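Local coordinates for protein tyrosinase (Burkholderia thailandensis, PDB 5ZRD) that probably hydroxylates monophenols to catechols and oxidises these to quinones at a paired copper centre, as tyrosinases do, with efficient production of catechol derivatives at acidic pH, at residues P77-V88 against G348-P359; F50-F61 against N307-F317. One frame throughout, in Å; residues are numbered along the deposited sequence.

Contact 1. Residues P77-V88 against G348-P359; sequences PYWGGYCNHGNV and GTNASDSQGPTP. With CU (copper (II) ion), chain J.
The imidazole of H85 donates through ND1 to Q355 OE1 at 2.9 Å, with the acceptor lying in the ring plane. From the same amide, NE2 donates an N-H to C83 O at 3.0 Å, in the carbonyl plane and on a lone pair, so both polar atoms of the Q355 amide are bonded, which fixes its rotation. Q355 reaches this spot because CG sits between the backbone N and the carbonyl carbon (chi1 70°) and the rest of the chain runs straight out. Its amide stands steeply, at 77°, to the H85 ring but lies almost flat over W79, where OE1 is 3.5 Å above the indole plane near the rim. G81 N lies over the opposite face of that indole, also near the rim.

Beyond Q355, H85 NE2 binds copper at 2.1 Å, which makes the glutamine a second-shell residue that probably helps to set the plane of the ring. A covalent link of 1.9 Å joins C83 SG to H85 CE1; this is the cysteine-histidine thioether known from some type-3 copper proteins, and it ties the ligand to its own loop.

Farther along, two irregular loops run side by side. W79 N donates to P357 O at 2.9 Å, from above the carbonyl plane, and T358 CA makes a CA-H...O contact of 3.3 Å with W79 O. G356, which ends a type II' turn begun at D353, brings its CA up to P77 O in the same manner. At the far end V88 N bonds to G348 O, 2.9 Å away, just ahead of helix 90-108.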
loop_
_atom_site.group_PDB
_atom_site.type_symbol
_atom_site.label_atom_id
_atom_site.label_comp_id
_atom_site.label_asym_id
_atom_site.label_seq_id
_atom_site.Cartn_x
_atom_site.Cartn_y
_atom_site.Cartn_z
ATOM N N PRO A 77 2.596 -10.768 -11.278
ATOM C CA PRO A 77 1.378 -11.005 -12.032
ATOM C C PRO A 77 0.428 -11.931 -11.274
ATOM O O PRO A 77 0.893 -12.773 -10.552
ATOM C CB PRO A 77 1.849 -11.688 -13.320
ATOM C CG PRO A 77 3.176 -12.322 -12.935
ATOM C CD PRO A 77 3.771 -11.383 -11.906
ATOM N N TYR A 78 -0.873 -11.746 -11.441
ATOM C CA TYR A 78 -1.892 -12.605 -10.847
ATOM C C TYR A 78 -3.095 -12.634 -11.794
ATOM O O TYR A 78 -3.149 -11.827 -12.725
ATOM C CB TYR A 78 -2.279 -12.126 -9.445
ATOM C CG TYR A 78 -3.077 -10.845 -9.406
ATOM C CD1 TYR A 78 -2.448 -9.610 -9.450
ATOM C CD2 TYR A 78 -4.455 -10.864 -9.293
ATOM C CE1 TYR A 78 -3.168 -8.428 -9.377
ATOM C CE2 TYR A 78 -5.193 -9.691 -9.241
ATOM C CZ TYR A 78 -4.550 -8.465 -9.280
ATOM O OH TYR A 78 -5.278 -7.307 -9.248
ATOM N N TRP A 79 -4.026 -13.562 -11.546
ATOM C CA TRP A 79 -5.207 -13.716 -12.415
ATOM C C TRP A 79 -6.489 -13.548 -11.602
ATOM O O TRP A 79 -6.698 -14.277 -10.600
ATOM C CB TRP A 79 -5.198 -15.088 -13.083
ATOM C CG TRP A 79 -6.252 -15.298 -14.114
ATOM C CD1 TRP A 79 -7.129 -16.342 -14.166
ATOM C CD2 TRP A 79 -6.507 -14.492 -15.278
ATOM N NE1 TRP A 79 -7.931 -16.227 -15.275
ATOM C CE2 TRP A 79 -7.569 -15.100 -15.975
ATOM C CE3 TRP A 79 -5.961 -13.323 -15.810
ATOM C CZ2 TRP A 79 -8.065 -14.581 -17.179
ATOM C CZ3 TRP A 79 -6.455 -12.812 -16.999
ATOM C CH2 TRP A 79 -7.495 -13.431 -17.673
ATOM N N GLY A 80 -7.337 -12.618 -12.075
ATOM C CA GLY A 80 -8.595 -12.282 -11.421
ATOM C C GLY A 80 -9.725 -13.167 -11.888
ATOM O O GLY A 80 -10.882 -12.976 -11.507
ATOM N N GLY A 81 -9.433 -14.074 -12.810
ATOM C CA GLY A 81 -10.418 -15.091 -13.180
ATOM C C GLY A 81 -10.106 -16.371 -12.434
ATOM O O GLY A 81 -9.111 -16.420 -11.700
ATOM N N TYR A 82 -10.934 -17.391 -12.629
ATOM C CA TYR A 82 -10.776 -18.671 -11.965
ATOM C C TYR A 82 -9.981 -19.664 -12.836
ATOM O O TYR A 82 -9.479 -20.701 -12.330
ATOM C CB TYR A 82 -12.170 -19.187 -11.628
ATOM C CG TYR A 82 -12.829 -18.501 -10.460
ATOM C CD1 TYR A 82 -12.267 -18.582 -9.196
ATOM C CD2 TYR A 82 -13.986 -17.742 -10.612
ATOM C CE1 TYR A 82 -12.838 -17.943 -8.107
ATOM C CE2 TYR A 82 -14.593 -17.128 -9.530
ATOM C CZ TYR A 82 -14.021 -17.246 -8.271
ATOM O OH TYR A 82 -14.564 -16.635 -7.181
ATOM N N CYS A 83 -9.898 -19.450 -14.162
ATOM C CA CYS A 83 -9.354 -20.489 -15.004
ATOM C C CYS A 83 -7.873 -20.652 -14.650
ATOM O O CYS A 83 -7.185 -19.658 -14.251
ATOM C CB CYS A 83 -9.586 -20.234 -16.486
ATOM S SG CYS A 83 -8.613 -18.869 -17.188
ATOM N N ASN A 84 -7.417 -21.917 -14.724
ATOM C CA ASN A 84 -6.021 -22.316 -14.536
ATOM C C ASN A 84 -5.343 -22.471 -15.907
ATOM O O ASN A 84 -5.821 -23.245 -16.754
ATOM C CB ASN A 84 -5.916 -23.618 -13.745
ATOM C CG ASN A 84 -6.029 -23.405 -12.260
ATOM O OD1 ASN A 84 -5.092 -22.909 -11.658
ATOM N ND2 ASN A 84 -7.187 -23.708 -11.682
ATOM N N HIS A 85 -4.215 -21.770 -16.077
ATOM C CA HIS A 85 -3.384 -21.776 -17.303
ATOM C C HIS A 85 -1.903 -21.789 -16.948
ATOM O O HIS A 85 -1.498 -21.262 -15.948
ATOM C CB HIS A 85 -3.684 -20.544 -18.147
ATOM C CG HIS A 85 -5.138 -20.396 -18.411
ATOM N ND1 HIS A 85 -5.950 -19.664 -17.603
ATOM C CD2 HIS A 85 -5.939 -20.989 -19.324
ATOM C CE1 HIS A 85 -7.185 -19.759 -18.050
ATOM N NE2 HIS A 85 -7.212 -20.567 -19.110
ATOM N N GLY A 86 -1.109 -22.417 -17.770
ATOM C CA GLY A 86 0.294 -22.584 -17.504
ATOM C C GLY A 86 0.557 -23.342 -16.209
ATOM O O GLY A 86 1.639 -23.166 -15.612
ATOM N N ASN A 87 -0.370 -24.189 -15.759
ATOM C CA ASN A 87 -0.100 -24.933 -14.544
ATOM C C ASN A 87 -0.811 -26.290 -14.596
ATOM O O ASN A 87 -1.593 -26.540 -15.486
ATOM C CB ASN A 87 -0.445 -24.091 -13.316
ATOM C CG ASN A 87 -1.935 -23.940 -13.097
ATOM O OD1 ASN A 87 -2.698 -24.874 -13.354
ATOM N ND2 ASN A 87 -2.331 -22.802 -12.538
ATOM N N VAL A 88 -0.527 -27.169 -13.639
ATOM C CA VAL A 88 -0.973 -28.584 -13.765
ATOM C C VAL A 88 -2.494 -28.722 -13.590
ATOM O O VAL A 88 -3.056 -29.777 -13.871
ATOM C CB VAL A 88 -0.225 -29.493 -12.772
ATOM C CG1 VAL A 88 1.243 -29.605 -13.148
ATOM C CG2 VAL A 88 -0.366 -29.004 -11.336
ATOM N N GLY A 348 5.162 -25.262 -12.899
ATOM C CA GLY A 348 3.767 -25.591 -13.259
ATOM C C GLY A 348 2.946 -26.012 -12.040
ATOM O O GLY A 348 1.748 -26.083 -12.137
ATOM N N THR A 349 3.578 -26.269 -10.899
ATOM C CA THR A 349 2.844 -26.719 -9.695
ATOM C C THR A 349 2.764 -25.594 -8.671
ATOM O O THR A 349 2.405 -25.867 -7.533
ATOM C CB THR A 349 3.482 -27.928 -9.002
ATOM O OG1 THR A 349 4.800 -27.578 -8.608
ATOM C CG2 THR A 349 3.561 -29.151 -9.872
ATOM N N ASN A 350 3.063 -24.361 -9.085
ATOM C CA ASN A 350 2.938 -23.230 -8.203
ATOM C C ASN A 350 1.879 -22.202 -8.666
ATOM O O ASN A 350 1.715 -21.844 -9.849
ATOM C CB ASN A 350 4.267 -22.523 -8.014
ATOM C CG ASN A 350 4.298 -21.956 -6.611
ATOM O OD1 ASN A 350 4.550 -22.682 -5.645
ATOM N ND2 ASN A 350 3.924 -20.702 -6.470
ATOM N N ALA A 351 1.172 -21.667 -7.685
ATOM C CA ALA A 351 0.234 -20.606 -7.926
ATOM C C ALA A 351 0.920 -19.402 -8.578
ATOM O O ALA A 351 0.242 -18.633 -9.298
ATOM C CB ALA A 351 -0.416 -20.192 -6.632
ATOM N N SER A 352 2.212 -19.190 -8.316
ATOM C CA SER A 352 2.910 -18.004 -8.854
ATOM C C SER A 352 3.205 -18.190 -10.346
ATOM O O SER A 352 3.564 -17.241 -11.005
ATOM C CB SER A 352 4.184 -17.680 -8.103
ATOM O OG SER A 352 3.903 -17.335 -6.760
ATOM N N ASP A 353 3.114 -19.409 -10.843
ATOM C CA ASP A 353 3.553 -19.713 -12.176
ATOM C C ASP A 353 2.666 -19.115 -13.227
ATOM O O ASP A 353 1.445 -19.072 -13.103
ATOM C CB ASP A 353 3.628 -21.234 -12.411
ATOM C CG ASP A 353 4.681 -21.923 -11.524
ATOM O OD1 ASP A 353 5.669 -21.281 -11.119
ATOM O OD2 ASP A 353 4.524 -23.125 -11.226
ATOM N N SER A 354 3.325 -18.687 -14.284
ATOM C CA SER A 354 2.677 -18.232 -15.499
ATOM C C SER A 354 1.741 -17.031 -15.229
ATOM O O SER A 354 2.214 -15.936 -14.985
ATOM C CB SER A 354 1.993 -19.405 -16.140
ATOM O OG SER A 354 1.598 -19.065 -17.456
ATOM N N GLN A 355 0.427 -17.229 -15.293
ATOM C CA GLN A 355 -0.609 -16.203 -15.090
ATOM C C GLN A 355 -0.614 -15.653 -13.652
ATOM O O GLN A 355 -1.136 -14.574 -13.408
ATOM C CB GLN A 355 -1.989 -16.808 -15.381
ATOM C CG GLN A 355 -2.470 -17.825 -14.350
ATOM C CD GLN A 355 -3.824 -18.371 -14.697
ATOM O OE1 GLN A 355 -4.432 -18.049 -15.735
ATOM N NE2 GLN A 355 -4.294 -19.231 -13.817
ATOM N N GLY A 356 -0.085 -16.414 -12.689
ATOM C CA GLY A 356 -0.097 -15.981 -11.313
ATOM C C GLY A 356 -1.345 -16.473 -10.618
ATOM O O GLY A 356 -2.182 -17.097 -11.245
ATOM N N PRO A 357 -1.460 -16.211 -9.309
ATOM C CA PRO A 357 -2.475 -16.818 -8.493
ATOM C C PRO A 357 -3.898 -16.356 -8.823
ATOM O O PRO A 357 -4.168 -15.190 -9.125
ATOM C CB PRO A 357 -2.088 -16.449 -7.060
ATOM C CG PRO A 357 -1.105 -15.308 -7.202
ATOM C CD PRO A 357 -0.416 -15.533 -8.525
ATOM N N THR A 358 -4.797 -17.323 -8.804
ATOM C CA THR A 358 -6.207 -17.080 -8.978
ATOM C C THR A 358 -6.791 -16.650 -7.620
ATOM O O THR A 358 -6.119 -16.768 -6.613
ATOM C CB THR A 358 -6.899 -18.315 -9.555
ATOM O OG1 THR A 358 -6.779 -19.377 -8.620
ATOM C CG2 THR A 358 -6.346 -18.775 -10.887
ATOM N N PRO A 359 -8.007 -16.090 -7.593
ATOM C CA PRO A 359 -8.608 -15.543 -6.364
ATOM C C PRO A 359 -8.531 -16.481 -5.149
ATOM O O PRO A 359 -8.861 -17.641 -5.265
ATOM C CB PRO A 359 -10.079 -15.337 -6.743
ATOM C CG PRO A 359 -9.980 -14.967 -8.200
ATOM C CD PRO A 359 -8.939 -15.943 -8.710
HETATM CU CU CU J . -8.997 -21.319 -19.854
HETATM O O HOH W 1 2.884 -14.373 -9.607
HETATM O O HOH W 2 -5.765 -21.736 -8.981
HETATM O O HOH W 3 -0.094 -20.843 -11.582
#

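Contact 2. Residues F50-F61 against N307-F317; sequences FFALGGYHGEPF and NNTAGMDPIFF. With CU (copper (II) ion), chain J; O (oxygen atom), chain L.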
loop_
_atom_site.group_PDB
_atom_site.type_symbol
_atom_site.label_atom_id
_atom_site.label_comp_id
_atom_site.label_asym_id
_atom_site.label_seq_id
_atom_site.Cartn_x
_atom_site.Cartn_y
_atom_site.Cartn_z
ATOM N N PHE A 50 -25.506 -18.364 -18.962
ATOM C CA PHE A 50 -24.290 -18.376 -19.738
ATOM C C PHE A 50 -23.365 -17.228 -19.315
ATOM O O PHE A 50 -22.162 -17.358 -19.407
ATOM C CB PHE A 50 -24.590 -18.309 -21.229
ATOM C CG PHE A 50 -23.337 -18.426 -22.055
ATOM C CD1 PHE A 50 -22.522 -19.541 -21.940
ATOM C CD2 PHE A 50 -22.968 -17.424 -22.938
ATOM C CE1 PHE A 50 -21.356 -19.645 -22.673
ATOM C CE2 PHE A 50 -21.811 -17.541 -23.692
ATOM C CZ PHE A 50 -21.015 -18.656 -23.566
ATOM N N PHE A 51 -23.918 -16.102 -18.870
ATOM C CA PHE A 51 -23.082 -14.943 -18.595
ATOM C C PHE A 51 -22.218 -15.177 -17.353
ATOM O O PHE A 51 -21.061 -14.782 -17.289
ATOM C CB PHE A 51 -23.924 -13.682 -18.384
ATOM C CG PHE A 51 -23.110 -12.475 -17.999
ATOM C CD1 PHE A 51 -22.423 -11.747 -18.962
ATOM C CD2 PHE A 51 -23.031 -12.072 -16.680
ATOM C CE1 PHE A 51 -21.662 -10.639 -18.609
ATOM C CE2 PHE A 51 -22.284 -10.956 -16.331
ATOM C CZ PHE A 51 -21.587 -10.252 -17.291
ATOM N N ALA A 52 -22.823 -15.798 -16.359
ATOM C CA ALA A 52 -22.136 -16.116 -15.135
ATOM C C ALA A 52 -21.019 -17.135 -15.416
ATOM O O ALA A 52 -19.890 -16.941 -14.965
ATOM C CB ALA A 52 -23.139 -16.647 -14.134
ATOM N N LEU A 53 -21.384 -18.196 -16.155
ATOM C CA LEU A 53 -20.523 -19.341 -16.519
ATOM C C LEU A 53 -19.343 -18.832 -17.341
ATOM O O LEU A 53 -18.221 -19.104 -16.968
ATOM C CB LEU A 53 -21.309 -20.387 -17.319
ATOM C CG LEU A 53 -22.205 -21.335 -16.515
ATOM C CD1 LEU A 53 -23.157 -22.089 -17.444
ATOM C CD2 LEU A 53 -21.367 -22.327 -15.713
ATOM N N GLY A 54 -19.620 -18.105 -18.429
ATOM C CA GLY A 54 -18.565 -17.496 -19.251
ATOM C C GLY A 54 -17.704 -16.566 -18.431
ATOM O O GLY A 54 -16.483 -16.517 -18.611
ATOM N N GLY A 55 -18.337 -15.841 -17.504
ATOM C CA GLY A 55 -17.634 -14.939 -16.534
ATOM C C GLY A 55 -16.702 -15.656 -15.564
ATOM O O GLY A 55 -15.790 -15.017 -15.000
ATOM N N TYR A 56 -16.882 -16.965 -15.359
ATOM C CA TYR A 56 -16.014 -17.666 -14.388
ATOM C C TYR A 56 -14.559 -17.733 -14.907
ATOM O O TYR A 56 -13.614 -17.665 -14.101
ATOM C CB TYR A 56 -16.566 -19.066 -14.058
ATOM C CG TYR A 56 -17.895 -19.080 -13.331
ATOM C CD1 TYR A 56 -18.170 -18.167 -12.317
ATOM C CD2 TYR A 56 -18.867 -20.026 -13.615
ATOM C CE1 TYR A 56 -19.363 -18.174 -11.621
ATOM C CE2 TYR A 56 -20.076 -20.043 -12.932
ATOM C CZ TYR A 56 -20.330 -19.097 -11.953
ATOM O OH TYR A 56 -21.511 -19.075 -11.290
ATOM N N HIS A 57 -14.383 -17.827 -16.236
ATOM C CA HIS A 57 -13.118 -18.079 -16.873
ATOM C C HIS A 57 -12.136 -16.955 -16.555
ATOM O O HIS A 57 -11.046 -17.181 -16.015
ATOM C CB HIS A 57 -13.316 -18.211 -18.394
ATOM C CG HIS A 57 -12.119 -18.754 -19.081
ATOM N ND1 HIS A 57 -11.255 -17.957 -19.778
ATOM C CD2 HIS A 57 -11.612 -20.004 -19.114
ATOM C CE1 HIS A 57 -10.281 -18.703 -20.251
ATOM N NE2 HIS A 57 -10.467 -19.955 -19.836
ATOM N N GLY A 58 -12.562 -15.752 -16.891
ATOM C CA GLY A 58 -11.760 -14.545 -16.851
ATOM C C GLY A 58 -12.528 -13.387 -16.209
ATOM O O GLY A 58 -12.769 -13.382 -15.008
ATOM N N GLU A 59 -12.891 -12.397 -17.023
ATOM C CA GLU A 59 -13.640 -11.264 -16.559
ATOM C C GLU A 59 -15.103 -11.675 -16.428
ATOM O O GLU A 59 -15.584 -12.422 -17.251
ATOM C CB GLU A 59 -13.538 -10.107 -17.549
ATOM C CG GLU A 59 -12.142 -9.534 -17.735
ATOM C CD GLU A 59 -12.118 -8.552 -18.896
ATOM O OE1 GLU A 59 -13.160 -7.977 -19.172
ATOM O OE2 GLU A 59 -11.078 -8.358 -19.510
ATOM N N PRO A 60 -15.824 -11.181 -15.433
ATOM C CA PRO A 60 -15.398 -10.141 -14.506
ATOM C C PRO A 60 -14.416 -10.666 -13.462
ATOM O O PRO A 60 -14.552 -11.805 -12.978
ATOM C CB PRO A 60 -16.663 -9.656 -13.779
ATOM C CG PRO A 60 -17.649 -10.775 -13.964
ATOM C CD PRO A 60 -17.227 -11.536 -15.212
ATOM N N PHE A 61 -13.457 -9.796 -13.175
ATOM C CA PHE A 61 -12.323 -10.113 -12.368
ATOM C C PHE A 61 -12.592 -9.776 -10.893
ATOM O O PHE A 61 -13.330 -8.878 -10.633
ATOM C CB PHE A 61 -11.103 -9.296 -12.803
ATOM C CG PHE A 61 -10.441 -9.678 -14.109
ATOM C CD1 PHE A 61 -10.345 -11.004 -14.521
ATOM C CD2 PHE A 61 -9.790 -8.719 -14.863
ATOM C CE1 PHE A 61 -9.669 -11.345 -15.680
ATOM C CE2 PHE A 61 -9.111 -9.067 -16.016
ATOM C CZ PHE A 61 -9.059 -10.374 -16.428
ATOM N N ASN A 307 -7.358 -14.602 -22.646
ATOM C CA ASN A 307 -8.117 -15.330 -21.673
ATOM C C ASN A 307 -9.220 -14.425 -21.087
ATOM O O ASN A 307 -10.150 -14.912 -20.450
ATOM C CB ASN A 307 -7.194 -15.921 -20.621
ATOM C CG ASN A 307 -6.539 -17.211 -21.069
ATOM O OD1 ASN A 307 -5.386 -17.465 -20.724
ATOM N ND2 ASN A 307 -7.249 -18.018 -21.840
ATOM N N ASN A 308 -9.155 -13.115 -21.324
ATOM C CA ASN A 308 -10.021 -12.148 -20.609
ATOM C C ASN A 308 -11.510 -12.463 -20.804
ATOM O O ASN A 308 -12.242 -12.603 -19.834
ATOM C CB ASN A 308 -9.733 -10.728 -21.075
ATOM C CG ASN A 308 -8.380 -10.256 -20.624
ATOM O OD1 ASN A 308 -8.254 -9.426 -19.713
ATOM N ND2 ASN A 308 -7.373 -10.854 -21.210
ATOM N N THR A 309 -11.940 -12.618 -22.055
ATOM C CA THR A 309 -13.358 -12.793 -22.365
ATOM C C THR A 309 -13.590 -13.962 -23.327
ATOM O O THR A 309 -14.687 -14.142 -23.836
ATOM C CB THR A 309 -13.931 -11.507 -22.986
ATOM O OG1 THR A 309 -13.209 -11.109 -24.163
ATOM C CG2 THR A 309 -13.894 -10.363 -22.003
ATOM N N ALA A 310 -12.607 -14.811 -23.547
ATOM C CA ALA A 310 -12.817 -15.992 -24.418
ATOM C C ALA A 310 -14.007 -16.828 -23.949
ATOM O O ALA A 310 -14.698 -17.448 -24.743
ATOM C CB ALA A 310 -11.583 -16.840 -24.410
ATOM N N GLY A 311 -14.213 -16.899 -22.645
ATOM C CA GLY A 311 -15.318 -17.727 -22.121
ATOM C C GLY A 311 -16.694 -17.205 -22.525
ATOM O O GLY A 311 -17.664 -17.933 -22.379
ATOM N N MET A 312 -16.797 -15.975 -23.045
ATOM C CA MET A 312 -18.115 -15.432 -23.430
ATOM C C MET A 312 -18.454 -15.872 -24.847
ATOM O O MET A 312 -19.562 -15.675 -25.268
ATOM C CB MET A 312 -18.155 -13.905 -23.384
ATOM C CG MET A 312 -17.961 -13.318 -22.009
ATOM S SD MET A 312 -19.232 -13.867 -20.845
ATOM C CE MET A 312 -18.686 -13.113 -19.320
ATOM N N ASP A 313 -17.522 -16.447 -25.581
ATOM C CA ASP A 313 -17.845 -16.967 -26.908
ATOM C C ASP A 313 -18.247 -18.440 -26.804
ATOM O O ASP A 313 -17.434 -19.254 -26.425
ATOM C CB ASP A 313 -16.663 -16.833 -27.835
ATOM C CG ASP A 313 -16.977 -17.247 -29.252
ATOM O OD1 ASP A 313 -17.890 -18.112 -29.482
ATOM O OD2 ASP A 313 -16.298 -16.657 -30.131
ATOM N N PRO A 314 -19.480 -18.791 -27.187
ATOM C CA PRO A 314 -19.973 -20.183 -27.082
ATOM C C PRO A 314 -19.005 -21.236 -27.640
ATOM O O PRO A 314 -19.020 -22.379 -27.115
ATOM C CB PRO A 314 -21.286 -20.196 -27.877
ATOM C CG PRO A 314 -21.798 -18.775 -27.744
ATOM C CD PRO A 314 -20.547 -17.930 -27.751
ATOM N N ILE A 315 -18.179 -20.861 -28.643
ATOM C CA ILE A 315 -17.268 -21.805 -29.284
ATOM C C ILE A 315 -16.208 -22.231 -28.273
ATOM O O ILE A 315 -15.596 -23.295 -28.432
ATOM C CB ILE A 315 -16.597 -21.253 -30.565
ATOM C CG1 ILE A 315 -16.078 -22.378 -31.452
ATOM C CG2 ILE A 315 -15.459 -20.302 -30.278
ATOM C CD1 ILE A 315 -15.832 -21.933 -32.884
ATOM N N PHE A 316 -15.941 -21.375 -27.295
ATOM C CA PHE A 316 -15.028 -21.782 -26.213
ATOM C C PHE A 316 -15.348 -23.194 -25.707
ATOM O O PHE A 316 -14.456 -23.980 -25.515
ATOM C CB PHE A 316 -15.094 -20.818 -25.045
ATOM C CG PHE A 316 -14.181 -21.176 -23.903
ATOM C CD1 PHE A 316 -14.583 -22.089 -22.940
ATOM C CD2 PHE A 316 -12.938 -20.573 -23.774
ATOM C CE1 PHE A 316 -13.740 -22.401 -21.895
ATOM C CE2 PHE A 316 -12.090 -20.892 -22.730
ATOM C CZ PHE A 316 -12.491 -21.813 -21.800
ATOM N N PHE A 317 -16.608 -23.534 -25.556
ATOM C CA PHE A 317 -16.992 -24.769 -24.852
ATOM C C PHE A 317 -16.939 -25.971 -25.798
ATOM O O PHE A 317 -16.601 -27.089 -25.358
ATOM C CB PHE A 317 -18.342 -24.568 -24.160
ATOM C CG PHE A 317 -18.195 -23.613 -23.019
ATOM C CD1 PHE A 317 -18.240 -22.256 -23.248
ATOM C CD2 PHE A 317 -17.793 -24.059 -21.782
ATOM C CE1 PHE A 317 -17.990 -21.363 -22.224
ATOM C CE2 PHE A 317 -17.556 -23.161 -20.753
ATOM C CZ PHE A 317 -17.656 -21.817 -20.970
HETATM CU CU CU J . -8.997 -21.319 -19.854
HETATM O O O L . -8.175 -21.427 -22.187
HETATM O O HOH W 4 -12.761 -15.533 -20.466
#
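The imidazole of H57 takes the edge of the F316 phenyl over one face, in a T-shaped pair with centroids 4.6 Å apart and planes at 68°. At its rim, in plane, lies N307 O, to which H57 ND1 makes a weak, long hydrogen bond of 3.3 Å. The same N-H also meets a water, which accepts from H57 ND1 at 2.9 Å and from G311 N and donates to N307 O. With CG anti to the backbone N (chi1 -168°), the ring is carried across to the other segment, and its other nitrogen, NE2, binds copper at 2.0 Å. This places H57 and its helix in the helical core that carries the copper ligands of the type-3 copper fold. The N307 amide and the F316 ring also border the bound oxygen atom.

F50 is met at its edge: CE2 touches M312 O at 3.3 Å, while CE1 packs against CE1 of F317. The F317 ring in turn has F316 CD1 over the centre of one face.

Between these aromatics G54 and G311 face each other with CA atoms 4.3 Å apart, an approach that two glycines permit. M312, bent at chi2, tucks CE tightly onto G55 CA at 3.5 Å, and its sulfur makes an oblique Met-aromatic contact with F51. Past the helix end, the backbone N-H of E59 points almost straight at N308 O.

Helix 50-57 thus lies against the turn leading into helix 315-334, where D313 accepts from I315 N and forms a salt bridge with R179; helix 90-108 reaches F50, H57 and F317, and helix 27-41 packs on F50 and P314.

In the fold
Contacts 1 and 2 supply different ligands to one copper ion: H85 from 77-88 and H57 from 50-61, with H94 as the third histidine and the bound oxygen atom 2.5 Å from the metal. Their centres are 16 Å apart, yet the first segments of both touch directly. Y82 N approaches Y56 O, and C83 N approaches H57 O, each at 3.1 Å in probable hydrogen bonds, while the rings of W79 and F61 meet edge-to-face. The metal-binding atoms H85 NE2 and H57 NE2 are only 3.4 Å apart. Contact 2 also leads to the second copper, held by H277, H281 and H320, because F316 stacks on H320. H85, H57, N307 and F316 all belong to the oxygen-atom pocket.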